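Local structure of cellulase IBT99 (Metagenomes, 6WBT) at residues W143-S148 and K323-V328; Q129-C134 and A165-I170; Y16-V21 and A50-E55. The protein probably hydrolyses 6-phospho-alpha-glucosides, using NAD and manganese as in other family 4 glycoside hydrolases. All coordinates share one frame; numbering follows the deposited sequence.

In the fold
All three contacts pack helices on or beside the central sheet of the NAD-binding domain. Contacts 1 and 2 use neighbouring parallel strands, 143-146 and 167-170, from opposite sides of the sheet. Their centres are about 12 Å apart. Asn146 ND2 lies 2.7 Å from Asn169 OD1, a probable hydrogen bond that ties the two strands together. Contact 3 lies about 16 Å from contact 1, centre to centre. It meets contact 1 where Ile20 packs on Tyr147. Contacts 2 and 3 do not touch. NAD is hydrogen-bonded to the backbone O of Tyr147 and touched by Tyr16 and Ile170. Tyr16 also touches glucose-6-phosphate, and the Tyr147 side chain is about 7 Å from manganese.

Contact 1: residues W143-S148 and K323-V328. With NAD (nicotinamide-adenine-dinucleotide), chain G.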
loop_
_atom_site.group_PDB
_atom_site.type_symbol
_atom_site.label_atom_id
_atom_site.label_comp_id
_atom_site.label_asym_id
_atom_site.label_seq_id
_atom_site.Cartn_x
_atom_site.Cartn_y
_atom_site.Cartn_z
ATOM N N TRP A 143 -24.231 -12.877 19.128
ATOM C CA TRP A 143 -23.179 -11.881 19.276
ATOM C C TRP A 143 -22.384 -12.186 20.532
ATOM O O TRP A 143 -22.966 -12.425 21.595
ATOM C CB TRP A 143 -23.749 -10.460 19.347
ATOM C CG TRP A 143 -24.119 -9.895 18.014
ATOM C CD1 TRP A 143 -25.374 -9.595 17.571
ATOM C CD2 TRP A 143 -23.225 -9.568 16.942
ATOM N NE1 TRP A 143 -25.316 -9.096 16.292
ATOM C CE2 TRP A 143 -24.009 -9.069 15.884
ATOM C CE3 TRP A 143 -21.839 -9.646 16.777
ATOM C CZ2 TRP A 143 -23.454 -8.654 14.676
ATOM C CZ3 TRP A 143 -21.290 -9.231 15.577
ATOM C CH2 TRP A 143 -22.096 -8.742 14.541
ATOM N N ILE A 144 -21.063 -12.181 20.406
ATOM C CA ILE A 144 -20.164 -12.385 21.534
ATOM C C ILE A 144 -19.477 -11.053 21.807
ATOM O O ILE A 144 -18.501 -10.695 21.137
ATOM C CB ILE A 144 -19.138 -13.490 21.265
ATOM C CG1 ILE A 144 -19.845 -14.801 20.936
ATOM C CG2 ILE A 144 -18.226 -13.659 22.473
ATOM C CD1 ILE A 144 -18.894 -15.928 20.641
ATOM N N VAL A 145 -19.979 -10.319 22.793
ATOM C CA VAL A 145 -19.331 -9.086 23.204
ATOM C C VAL A 145 -18.188 -9.447 24.146
ATOM O O VAL A 145 -18.370 -9.525 25.370
ATOM C CB VAL A 145 -20.340 -8.113 23.852
ATOM C CG1 VAL A 145 -19.627 -6.859 24.316
ATOM C CG2 VAL A 145 -21.439 -7.764 22.852
ATOM N N ASN A 146 -17.011 -9.693 23.576
ATOM C CA ASN A 146 -15.868 -10.159 24.347
ATOM C C ASN A 146 -15.128 -8.973 24.949
ATOM O O ASN A 146 -14.747 -8.040 24.235
ATOM C CB ASN A 146 -14.942 -10.985 23.461
ATOM C CG ASN A 146 -13.668 -11.395 24.171
ATOM O OD1 ASN A 146 -13.656 -11.614 25.383
ATOM N ND2 ASN A 146 -12.579 -11.494 23.417
ATOM N N TYR A 147 -14.933 -9.007 26.264
ATOM C CA TYR A 147 -14.100 -8.027 26.944
ATOM C C TYR A 147 -13.093 -8.711 27.857
ATOM O O TYR A 147 -12.619 -8.103 28.819
ATOM C CB TYR A 147 -14.953 -7.025 27.727
ATOM C CG TYR A 147 -15.922 -7.650 28.704
ATOM C CD1 TYR A 147 -17.187 -8.055 28.295
ATOM C CD2 TYR A 147 -15.580 -7.821 30.038
ATOM C CE1 TYR A 147 -18.078 -8.622 29.184
ATOM C CE2 TYR A 147 -16.463 -8.385 30.935
ATOM C CZ TYR A 147 -17.710 -8.784 30.502
ATOM O OH TYR A 147 -18.588 -9.346 31.397
ATOM N N SER A 148 -12.766 -9.969 27.575
ATOM C CA SER A 148 -11.757 -10.681 28.341
ATOM C C SER A 148 -10.366 -10.343 27.823
ATOM O O SER A 148 -10.160 -10.108 26.629
ATOM C CB SER A 148 -11.995 -12.191 28.273
ATOM O OG SER A 148 -12.026 -12.650 26.933
ATOM N N LYS A 323 -21.553 -0.577 32.689
ATOM C CA LYS A 323 -22.323 0.376 31.895
ATOM C C LYS A 323 -21.893 0.363 30.434
ATOM O O LYS A 323 -22.728 0.512 29.533
ATOM C CB LYS A 323 -22.182 1.784 32.476
ATOM C CG LYS A 323 -22.906 1.998 33.793
ATOM C CD LYS A 323 -22.704 3.417 34.302
ATOM C CE LYS A 323 -23.512 3.684 35.561
ATOM N NZ LYS A 323 -23.270 5.056 36.090
ATOM N N PHE A 324 -20.595 0.185 30.176
ATOM C CA PHE A 324 -20.091 0.233 28.808
ATOM C C PHE A 324 -20.409 -1.044 28.038
ATOM O O PHE A 324 -20.726 -0.988 26.844
ATOM C CB PHE A 324 -18.584 0.494 28.823
ATOM C CG PHE A 324 -17.908 0.235 27.509
ATOM C CD1 PHE A 324 -18.260 0.954 26.378
ATOM C CD2 PHE A 324 -16.909 -0.719 27.407
ATOM C CE1 PHE A 324 -17.636 0.716 25.170
ATOM C CE2 PHE A 324 -16.279 -0.956 26.202
ATOM C CZ PHE A 324 -16.644 -0.239 25.082
ATOM N N ILE A 325 -20.336 -2.199 28.701
ATOM C CA ILE A 325 -20.578 -3.465 28.015
ATOM C C ILE A 325 -22.059 -3.624 27.686
ATOM O O ILE A 325 -22.420 -4.112 26.608
ATOM C CB ILE A 325 -20.053 -4.634 28.865
ATOM C CG1 ILE A 325 -18.562 -4.447 29.144
ATOM C CG2 ILE A 325 -20.307 -5.961 28.167
ATOM C CD1 ILE A 325 -18.051 -5.261 30.306
ATOM N N VAL A 326 -22.937 -3.215 28.605
ATOM C CA VAL A 326 -24.371 -3.312 28.353
ATOM C C VAL A 326 -24.783 -2.378 27.221
ATOM O O VAL A 326 -25.664 -2.707 26.417
ATOM C CB VAL A 326 -25.156 -3.028 29.648
ATOM C CG1 VAL A 326 -26.646 -2.920 29.364
ATOM C CG2 VAL A 326 -24.891 -4.121 30.671
ATOM N N LYS A 327 -24.143 -1.209 27.126
ATOM C CA LYS A 327 -24.457 -0.277 26.047
ATOM C C LYS A 327 -24.130 -0.866 24.680
ATOM O O LYS A 327 -24.828 -0.583 23.699
ATOM C CB LYS A 327 -23.705 1.039 26.261
ATOM C CG LYS A 327 -23.907 2.070 25.161
ATOM C CD LYS A 327 -25.382 2.376 24.949
ATOM C CE LYS A 327 -25.585 3.309 23.766
ATOM N NZ LYS A 327 -27.026 3.484 23.433
ATOM N N VAL A 328 -23.086 -1.692 24.595
ATOM C CA VAL A 328 -22.724 -2.307 23.321
ATOM C C VAL A 328 -23.780 -3.326 22.899
ATOM O O VAL A 328 -24.270 -3.298 21.764
ATOM C CB VAL A 328 -21.325 -2.942 23.410
ATOM C CG1 VAL A 328 -21.066 -3.820 22.202
ATOM C CG2 VAL A 328 -20.257 -1.858 23.521
HETATM P PA NAD G . -11.728 -14.282 37.943
HETATM O O1A NAD G . -10.496 -15.124 37.945
HETATM O O2A NAD G . -12.212 -13.743 39.248
HETATM O O5B NAD G . -12.913 -15.098 37.228
HETATM C C5B NAD G . -12.713 -15.617 35.884
HETATM C C4B NAD G . -13.685 -16.745 35.636
HETATM O O4B NAD G . -13.455 -17.311 34.318
HETATM C C3B NAD G . -13.608 -17.931 36.613
HETATM O O3B NAD G . -14.914 -18.255 37.074
HETATM C C2B NAD G . -13.055 -19.061 35.739
HETATM O O2B NAD G . -13.377 -20.357 36.197
HETATM C C1B NAD G . -13.686 -18.696 34.403
HETATM N N9A NAD G . -13.081 -19.359 33.253
HETATM C C8A NAD G . -11.753 -19.657 33.081
HETATM N N7A NAD G . -11.496 -20.265 31.950
HETATM C C5A NAD G . -12.734 -20.389 31.338
HETATM C C6A NAD G . -13.129 -20.953 30.110
HETATM N N6A NAD G . -12.285 -21.521 29.253
HETATM N N1A NAD G . -14.446 -20.915 29.800
HETATM C C2A NAD G . -15.291 -20.344 30.669
HETATM N N3A NAD G . -15.033 -19.783 31.847
HETATM C C4A NAD G . -13.722 -19.836 32.132
HETATM O O3 NAD G . -11.517 -13.056 36.932
HETATM P PN NAD G . -11.862 -11.493 37.040
HETATM O O1N NAD G . -13.298 -11.339 37.420
HETATM O O2N NAD G . -10.827 -10.825 37.883
HETATM O O5D NAD G . -11.668 -11.053 35.512
HETATM C C5D NAD G . -12.407 -11.780 34.500
HETATM C C4D NAD G . -11.890 -11.397 33.136
HETATM O O4D NAD G . -12.292 -10.040 32.842
HETATM C C3D NAD G . -10.363 -11.406 32.975
HETATM O O3D NAD G . -10.014 -12.033 31.748
HETATM C C2D NAD G . -10.059 -9.905 32.938
HETATM O O2D NAD G . -8.801 -9.567 32.375
HETATM C C1D NAD G . -11.246 -9.408 32.123
HETATM N N1N NAD G . -11.423 -7.931 32.215
HETATM C C2N NAD G . -11.099 -7.140 31.145
HETATM C C3N NAD G . -11.230 -5.761 31.220
HETATM C C7N NAD G . -10.910 -4.953 29.988
HETATM O O7N NAD G . -10.393 -3.847 30.109
HETATM N N7N NAD G . -11.240 -5.468 28.811
HETATM C C4N NAD G . -11.666 -5.188 32.410
HETATM C C5N NAD G . -12.022 -5.998 33.467
HETATM C C6N NAD G . -11.897 -7.365 33.349
#
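Tyr147 and Ile325 carry the CH-pi part of this contact. The Ile325 methyl CD1 stands 3.3 Å from the centroid of the Tyr147 ring and almost exactly on its normal. The isoleucine thus meets the ring face on, with its side chain at about a right angle to the tyrosine. Tyr147 CG sits between its own backbone N and carbonyl carbon (chi1 54°), which brings the ring face toward helix 321-334. Ile325 CG2 adds a second touch near one side of the ring, 3.6 Å from Tyr147 CE1.

The aliphatic part lies beside it. Val145 CG1 is 4.0 Å from Ile325 CG2. The same methyl also meets Val328 CG1, one helical turn further along. All four touching residues are buried.

The polar bonds run within the strand segment or to the cofactor. Ser148 N donates to Asn146 OD1 at 2.9 Å, from above the carbonyl plane, and forms an Asx turn. The nicotinamide N7N of NAD donates to Tyr147 O at 3.0 Å, and the bond is nearly straight (175°). The hydroxyl of Tyr147 is held by Gln85.

The arrangement is a strand end of a Rossmann-type sheet, covered by a helix from the C-terminal part of the chain and opening onto the nicotinamide site.

Contact 2: residues Q129-C134 and A165-I170; sequences QLIDYC and ARIINI
Ile131 faces Ala165 and Ile167, and these three residues make the contact between helix 114-136 and the loop and first residue of strand 167-170. Leu130, one residue before Ile131, does not touch 165-170. It packs on Ile82 and Ala84 of strand 81-84, two places across the sheet from strand 167-170.

Ile131 follows and supplies all the touching atoms on the helix side. Both branches of its side chain are used. The branch methyl CG2 comes 3.6 Å from Ala165 CB. The longer branch bends at its second torsion (chi2 -69°). This brings CD1 to 3.9 Å from Ala165 CB and 3.8 Å from Ile167 CD1. Ala165 CB therefore rests against two methyls of one side chain.

Ile167 answers with a fully extended chain. Only its outermost methyl meets Ile131, and the two side chains cross at about a right angle. Ala165 and Ile167 both point toward the helix. Arg166 between them is the centre of an inverse gamma turn. The Ile167 N to Ala165 O bond of this turn is weak, at 3.0 Å. Arg166 leads off from the helix and makes a cation-pi contact with Trp143.

Next along the helix, Asp132 forms a salt bridge with Arg162, just before the strand segment. Cys134, one turn after Leu130, packs on Ile82 and Ile144 of strands 81-84 and 143-146.

Surface buried here is modest, 113 Å², and the side chains that touch are all apolar. The contact is characteristic of a Rossmann-type alpha/beta domain, in which a helix lies over one face of the parallel sheet.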
loop_
_atom_site.group_PDB
_atom_site.type_symbol
_atom_site.label_atom_id
_atom_site.label_comp_id
_atom_site.label_asym_id
_atom_site.label_seq_id
_atom_site.Cartn_x
_atom_site.Cartn_y
_atom_site.Cartn_z
ATOM N N GLN A 129 -12.614 -22.026 21.230
ATOM C CA GLN A 129 -13.626 -23.013 21.591
ATOM C C GLN A 129 -14.951 -22.350 21.941
ATOM O O GLN A 129 -16.018 -22.909 21.661
ATOM C CB GLN A 129 -13.132 -23.869 22.757
ATOM C CG GLN A 129 -14.000 -25.079 23.047
ATOM C CD GLN A 129 -13.408 -25.976 24.116
ATOM O OE1 GLN A 129 -12.988 -25.508 25.175
ATOM N NE2 GLN A 129 -13.368 -27.275 23.842
ATOM N N LEU A 130 -14.905 -21.161 22.549
ATOM C CA LEU A 130 -16.132 -20.414 22.803
ATOM C C LEU A 130 -16.801 -20.000 21.498
ATOM O O LEU A 130 -18.034 -19.988 21.397
ATOM C CB LEU A 130 -15.831 -19.188 23.665
ATOM C CG LEU A 130 -16.949 -18.155 23.834
ATOM C CD1 LEU A 130 -18.160 -18.770 24.509
ATOM C CD2 LEU A 130 -16.452 -16.949 24.616
ATOM N N ILE A 131 -15.999 -19.661 20.486
ATOM C CA ILE A 131 -16.551 -19.283 19.189
ATOM C C ILE A 131 -17.258 -20.469 18.548
ATOM O O ILE A 131 -18.384 -20.350 18.049
ATOM C CB ILE A 131 -15.439 -18.733 18.275
ATOM C CG1 ILE A 131 -14.806 -17.479 18.885
ATOM C CG2 ILE A 131 -15.989 -18.444 16.889
ATOM C CD1 ILE A 131 -15.717 -16.273 18.903
ATOM N N ASP A 132 -16.607 -21.636 18.558
ATOM C CA ASP A 132 -17.185 -22.817 17.925
ATOM C C ASP A 132 -18.433 -23.299 18.653
ATOM O O ASP A 132 -19.302 -23.928 18.039
ATOM C CB ASP A 132 -16.142 -23.931 17.850
ATOM C CG ASP A 132 -14.941 -23.548 17.008
ATOM O OD1 ASP A 132 -15.130 -22.869 15.976
ATOM O OD2 ASP A 132 -13.808 -23.918 17.379
ATOM N N TYR A 133 -18.540 -23.023 19.956
ATOM C CA TYR A 133 -19.768 -23.341 20.680
ATOM C C TYR A 133 -20.948 -22.561 20.118
ATOM O O TYR A 133 -22.030 -23.118 19.895
ATOM C CB TYR A 133 -19.594 -23.041 22.170
ATOM C CG TYR A 133 -18.851 -24.106 22.942
ATOM C CD1 TYR A 133 -18.937 -25.443 22.579
ATOM C CD2 TYR A 133 -18.067 -23.773 24.037
ATOM C CE1 TYR A 133 -18.261 -26.419 23.285
ATOM C CE2 TYR A 133 -17.385 -24.742 24.749
ATOM C CZ TYR A 133 -17.486 -26.063 24.369
ATOM O OH TYR A 133 -16.809 -27.030 25.075
ATOM N N CYS A 134 -20.754 -21.263 19.874
ATOM C CA CYS A 134 -21.849 -20.428 19.397
ATOM C C CYS A 134 -22.144 -20.669 17.923
ATOM O O CYS A 134 -23.297 -20.542 17.496
ATOM C CB CYS A 134 -21.527 -18.956 19.645
ATOM S SG CYS A 134 -21.173 -18.568 21.372
ATOM N N ALA A 165 -16.477 -15.006 12.710
ATOM C CA ALA A 165 -17.147 -15.025 14.003
ATOM C C ALA A 165 -17.875 -13.712 14.259
ATOM O O ALA A 165 -17.357 -12.627 13.977
ATOM C CB ALA A 165 -16.136 -15.288 15.119
ATOM N N ARG A 166 -19.088 -13.817 14.802
ATOM C CA ARG A 166 -19.883 -12.645 15.167
ATOM C C ARG A 166 -19.472 -12.221 16.574
ATOM O O ARG A 166 -20.180 -12.431 17.562
ATOM C CB ARG A 166 -21.373 -12.954 15.068
ATOM C CG ARG A 166 -21.742 -13.766 13.834
ATOM C CD ARG A 166 -23.246 -13.945 13.684
ATOM N NE ARG A 166 -23.871 -12.825 12.986
ATOM C CZ ARG A 166 -24.571 -11.866 13.584
ATOM N NH1 ARG A 166 -25.103 -10.885 12.866
ATOM N NH2 ARG A 166 -24.745 -11.891 14.897
ATOM N N ILE A 167 -18.289 -11.615 16.656
ATOM C CA ILE A 167 -17.673 -11.244 17.921
ATOM C C ILE A 167 -17.224 -9.791 17.843
ATOM O O ILE A 167 -16.831 -9.296 16.781
ATOM C CB ILE A 167 -16.487 -12.177 18.266
ATOM C CG1 ILE A 167 -15.914 -11.858 19.650
ATOM C CG2 ILE A 167 -15.405 -12.095 17.197
ATOM C CD1 ILE A 167 -14.737 -12.727 20.036
ATOM N N ILE A 168 -17.303 -9.099 18.978
ATOM C CA ILE A 168 -16.837 -7.723 19.100
ATOM C C ILE A 168 -16.009 -7.618 20.374
ATOM O O ILE A 168 -16.525 -7.837 21.477
ATOM C CB ILE A 168 -17.998 -6.713 19.111
ATOM C CG1 ILE A 168 -17.518 -5.349 19.617
ATOM C CG2 ILE A 168 -19.173 -7.236 19.929
ATOM C CD1 ILE A 168 -18.590 -4.284 19.612
ATOM N N ASN A 169 -14.730 -7.292 20.223
ATOM C CA ASN A 169 -13.806 -7.175 21.343
ATOM C C ASN A 169 -13.715 -5.719 21.778
ATOM O O ASN A 169 -13.452 -4.836 20.954
ATOM C CB ASN A 169 -12.424 -7.705 20.960
ATOM C CG ASN A 169 -12.478 -9.109 20.387
ATOM O OD1 ASN A 169 -12.440 -10.094 21.123
ATOM N ND2 ASN A 169 -12.568 -9.205 19.065
ATOM N N ILE A 170 -13.930 -5.473 23.070
ATOM C CA ILE A 170 -13.965 -4.129 23.624
ATOM C C ILE A 170 -13.045 -4.066 24.840
ATOM O O ILE A 170 -12.449 -5.061 25.249
ATOM C CB ILE A 170 -15.396 -3.690 23.998
ATOM C CG1 ILE A 170 -16.002 -4.661 25.012
ATOM C CG2 ILE A 170 -16.268 -3.591 22.755
ATOM C CD1 ILE A 170 -17.369 -4.248 25.511
#

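Contact 3: residues Y16-V21 and A50-E55. With NAD (nicotinamide-adenine-dinucleotide), chain G.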
loop_
_atom_site.group_PDB
_atom_site.type_symbol
_atom_site.label_atom_id
_atom_site.label_comp_id
_atom_site.label_asym_id
_atom_site.label_seq_id
_atom_site.Cartn_x
_atom_site.Cartn_y
_atom_site.Cartn_z
ATOM N N TYR A 16 -16.418 -9.741 38.416
ATOM C CA TYR A 16 -17.227 -8.712 37.780
ATOM C C TYR A 16 -18.626 -9.195 37.425
ATOM O O TYR A 16 -19.417 -8.412 36.891
ATOM C CB TYR A 16 -16.531 -8.194 36.516
ATOM C CG TYR A 16 -15.172 -7.583 36.764
ATOM C CD1 TYR A 16 -14.010 -8.297 36.500
ATOM C CD2 TYR A 16 -15.049 -6.293 37.263
ATOM C CE1 TYR A 16 -12.765 -7.743 36.724
ATOM C CE2 TYR A 16 -13.806 -5.730 37.490
ATOM C CZ TYR A 16 -12.668 -6.460 37.219
ATOM O OH TYR A 16 -11.429 -5.904 37.444
ATOM N N THR A 17 -18.947 -10.460 37.702
ATOM C CA THR A 17 -20.264 -10.985 37.346
ATOM C C THR A 17 -21.399 -10.292 38.092
ATOM O O THR A 17 -22.370 -9.879 37.436
ATOM C CB THR A 17 -20.291 -12.504 37.558
ATOM O OG1 THR A 17 -19.304 -13.124 36.725
ATOM C CG2 THR A 17 -21.662 -13.068 37.215
ATOM N N PRO A 18 -21.361 -10.121 39.421
ATOM C CA PRO A 18 -22.453 -9.384 40.080
ATOM C C PRO A 18 -22.570 -7.943 39.623
ATOM O O PRO A 18 -23.652 -7.355 39.746
ATOM C CB PRO A 18 -22.090 -9.467 41.570
ATOM C CG PRO A 18 -21.177 -10.633 41.678
ATOM C CD PRO A 18 -20.395 -10.640 40.406
ATOM N N GLY A 19 -21.496 -7.355 39.096
ATOM C CA GLY A 19 -21.569 -5.974 38.648
ATOM C C GLY A 19 -22.323 -5.828 37.339
ATOM O O GLY A 19 -23.233 -5.002 37.222
ATOM N N ILE A 20 -21.959 -6.632 36.336
ATOM C CA ILE A 20 -22.591 -6.508 35.030
ATOM C C ILE A 20 -24.006 -7.071 35.025
ATOM O O ILE A 20 -24.814 -6.689 34.173
ATOM C CB ILE A 20 -21.746 -7.187 33.936
ATOM C CG1 ILE A 20 -21.899 -8.708 34.000
ATOM C CG2 ILE A 20 -20.283 -6.787 34.066
ATOM C CD1 ILE A 20 -21.476 -9.414 32.734
ATOM N N VAL A 21 -24.330 -7.979 35.951
ATOM C CA VAL A 21 -25.705 -8.457 36.065
ATOM C C VAL A 21 -26.623 -7.316 36.479
ATOM O O VAL A 21 -27.710 -7.136 35.915
ATOM C CB VAL A 21 -25.786 -9.638 37.050
ATOM C CG1 VAL A 21 -27.229 -9.894 37.456
ATOM C CG2 VAL A 21 -25.188 -10.888 36.431
ATOM N N ALA A 50 -22.989 -17.266 42.010
ATOM C CA ALA A 50 -24.410 -17.319 41.684
ATOM C C ALA A 50 -25.275 -16.958 42.884
ATOM O O ALA A 50 -26.389 -16.451 42.714
ATOM C CB ALA A 50 -24.780 -18.708 41.162
ATOM N N LEU A 51 -24.784 -17.215 44.099
ATOM C CA LEU A 51 -25.511 -16.801 45.295
ATOM C C LEU A 51 -25.667 -15.286 45.344
ATOM O O LEU A 51 -26.719 -14.773 45.742
ATOM C CB LEU A 51 -24.793 -17.304 46.546
ATOM C CG LEU A 51 -24.670 -18.820 46.701
ATOM C CD1 LEU A 51 -23.601 -19.161 47.725
ATOM C CD2 LEU A 51 -26.005 -19.428 47.095
ATOM N N ILE A 52 -24.628 -14.555 44.940
ATOM C CA ILE A 52 -24.710 -13.098 44.915
ATOM C C ILE A 52 -25.577 -12.635 43.754
ATOM O O ILE A 52 -26.343 -11.672 43.878
ATOM C CB ILE A 52 -23.302 -12.486 44.848
ATOM C CG1 ILE A 52 -22.377 -13.176 45.849
ATOM C CG2 ILE A 52 -23.356 -10.991 45.125
ATOM C CD1 ILE A 52 -20.958 -12.690 45.780
ATOM N N VAL A 53 -25.471 -13.309 42.605
ATOM C CA VAL A 53 -26.282 -12.945 41.447
ATOM C C VAL A 53 -27.764 -13.109 41.762
ATOM O O VAL A 53 -28.592 -12.278 41.372
ATOM C CB VAL A 53 -25.866 -13.777 40.219
ATOM C CG1 VAL A 53 -26.727 -13.421 39.016
ATOM C CG2 VAL A 53 -24.394 -13.558 39.905
ATOM N N LYS A 54 -28.119 -14.178 42.481
ATOM C CA LYS A 54 -29.501 -14.343 42.919
ATOM C C LYS A 54 -29.909 -13.231 43.877
ATOM O O LYS A 54 -31.048 -12.752 43.835
ATOM C CB LYS A 54 -29.686 -15.712 43.574
ATOM C CG LYS A 54 -29.533 -16.883 42.620
ATOM C CD LYS A 54 -29.464 -18.204 43.365
ATOM C CE LYS A 54 -29.202 -19.359 42.414
ATOM N NZ LYS A 54 -29.036 -20.651 43.137
ATOM N N GLU A 55 -28.988 -12.806 44.745
ATOM C CA GLU A 55 -29.284 -11.703 45.654
ATOM C C GLU A 55 -29.399 -10.381 44.905
ATOM O O GLU A 55 -30.193 -9.517 45.296
ATOM C CB GLU A 55 -28.206 -11.613 46.735
ATOM C CG GLU A 55 -28.685 -11.023 48.052
ATOM C CD GLU A 55 -29.663 -11.931 48.776
ATOM O OE1 GLU A 55 -30.531 -11.410 49.508
ATOM O OE2 GLU A 55 -29.564 -13.165 48.610
HETATM P PA NAD G . -11.728 -14.282 37.943
HETATM O O1A NAD G . -10.496 -15.124 37.945
HETATM O O2A NAD G . -12.212 -13.743 39.248
HETATM O O5B NAD G . -12.913 -15.098 37.228
HETATM C C5B NAD G . -12.713 -15.617 35.884
HETATM C C4B NAD G . -13.685 -16.745 35.636
HETATM O O4B NAD G . -13.455 -17.311 34.318
HETATM C C3B NAD G . -13.608 -17.931 36.613
HETATM O O3B NAD G . -14.914 -18.255 37.074
HETATM C C2B NAD G . -13.055 -19.061 35.739
HETATM O O2B NAD G . -13.377 -20.357 36.197
HETATM C C1B NAD G . -13.686 -18.696 34.403
HETATM N N9A NAD G . -13.081 -19.359 33.253
HETATM C C8A NAD G . -11.753 -19.657 33.081
HETATM N N7A NAD G . -11.496 -20.265 31.950
HETATM C C5A NAD G . -12.734 -20.389 31.338
HETATM C C6A NAD G . -13.129 -20.953 30.110
HETATM N N6A NAD G . -12.285 -21.521 29.253
HETATM N N1A NAD G . -14.446 -20.915 29.800
HETATM C C2A NAD G . -15.291 -20.344 30.669
HETATM N N3A NAD G . -15.033 -19.783 31.847
HETATM C C4A NAD G . -13.722 -19.836 32.132
HETATM O O3 NAD G . -11.517 -13.056 36.932
HETATM P PN NAD G . -11.862 -11.493 37.040
HETATM O O1N NAD G . -13.298 -11.339 37.420
HETATM O O2N NAD G . -10.827 -10.825 37.883
HETATM O O5D NAD G . -11.668 -11.053 35.512
HETATM C C5D NAD G . -12.407 -11.780 34.500
HETATM C C4D NAD G . -11.890 -11.397 33.136
HETATM O O4D NAD G . -12.292 -10.040 32.842
HETATM C C3D NAD G . -10.363 -11.406 32.975
HETATM O O3D NAD G . -10.014 -12.033 31.748
HETATM C C2D NAD G . -10.059 -9.905 32.938
HETATM O O2D NAD G . -8.801 -9.567 32.375
HETATM C C1D NAD G . -11.246 -9.408 32.123
HETATM N N1N NAD G . -11.423 -7.931 32.215
HETATM C C2N NAD G . -11.099 -7.140 31.145
HETATM C C3N NAD G . -11.230 -5.761 31.220
HETATM C C7N NAD G . -10.910 -4.953 29.988
HETATM O O7N NAD G . -10.393 -3.847 30.109
HETATM N N7N NAD G . -11.240 -5.468 28.811
HETATM C C4N NAD G . -11.666 -5.188 32.410
HETATM C C5N NAD G . -12.022 -5.998 33.467
HETATM C C6N NAD G . -11.897 -7.365 33.349
#
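The ring of Tyr16 is turned to the cofactor, not to the second helix. NAD C5N, an atom of the nicotinamide, lies over one face. NAD O5D lies at the ring edge, in plane. Tyr16 CE1 is 3.5 Å from NAD C6N, and Tyr16 CD1 is 3.3 Å from the phosphate oxygen O1N of NAD. The ring also meets His321.

Helix 17-25 turns its apolar side to helix 43-60. Val53 carries most of this contact with its two methyls. Val53 CG2 is 3.9 Å from Thr17 CG2. Val53 CG1 is 3.9 Å from Val21 CG1, one turn on, and the two valines cross at about a right angle. Pro18 packs beside them, its CB 4.1 Å from Ile52 CG2. Thr17 turns CG2 to Val53, while OG1, beside the backbone N (chi1 -60°), makes weak hydrogen bonds to Gly12 O and Ser14 O.

The axes of segments 17-21 and 50-55 approach to 9.3 Å and run nearly parallel, with a crossing angle of -24°. Both helices lie on the same side of the Rossmann-type sheet. Thr17, Val21 and Val53 rest on strand 33-39, and helix 296-306 covers Pro18 and Ile52.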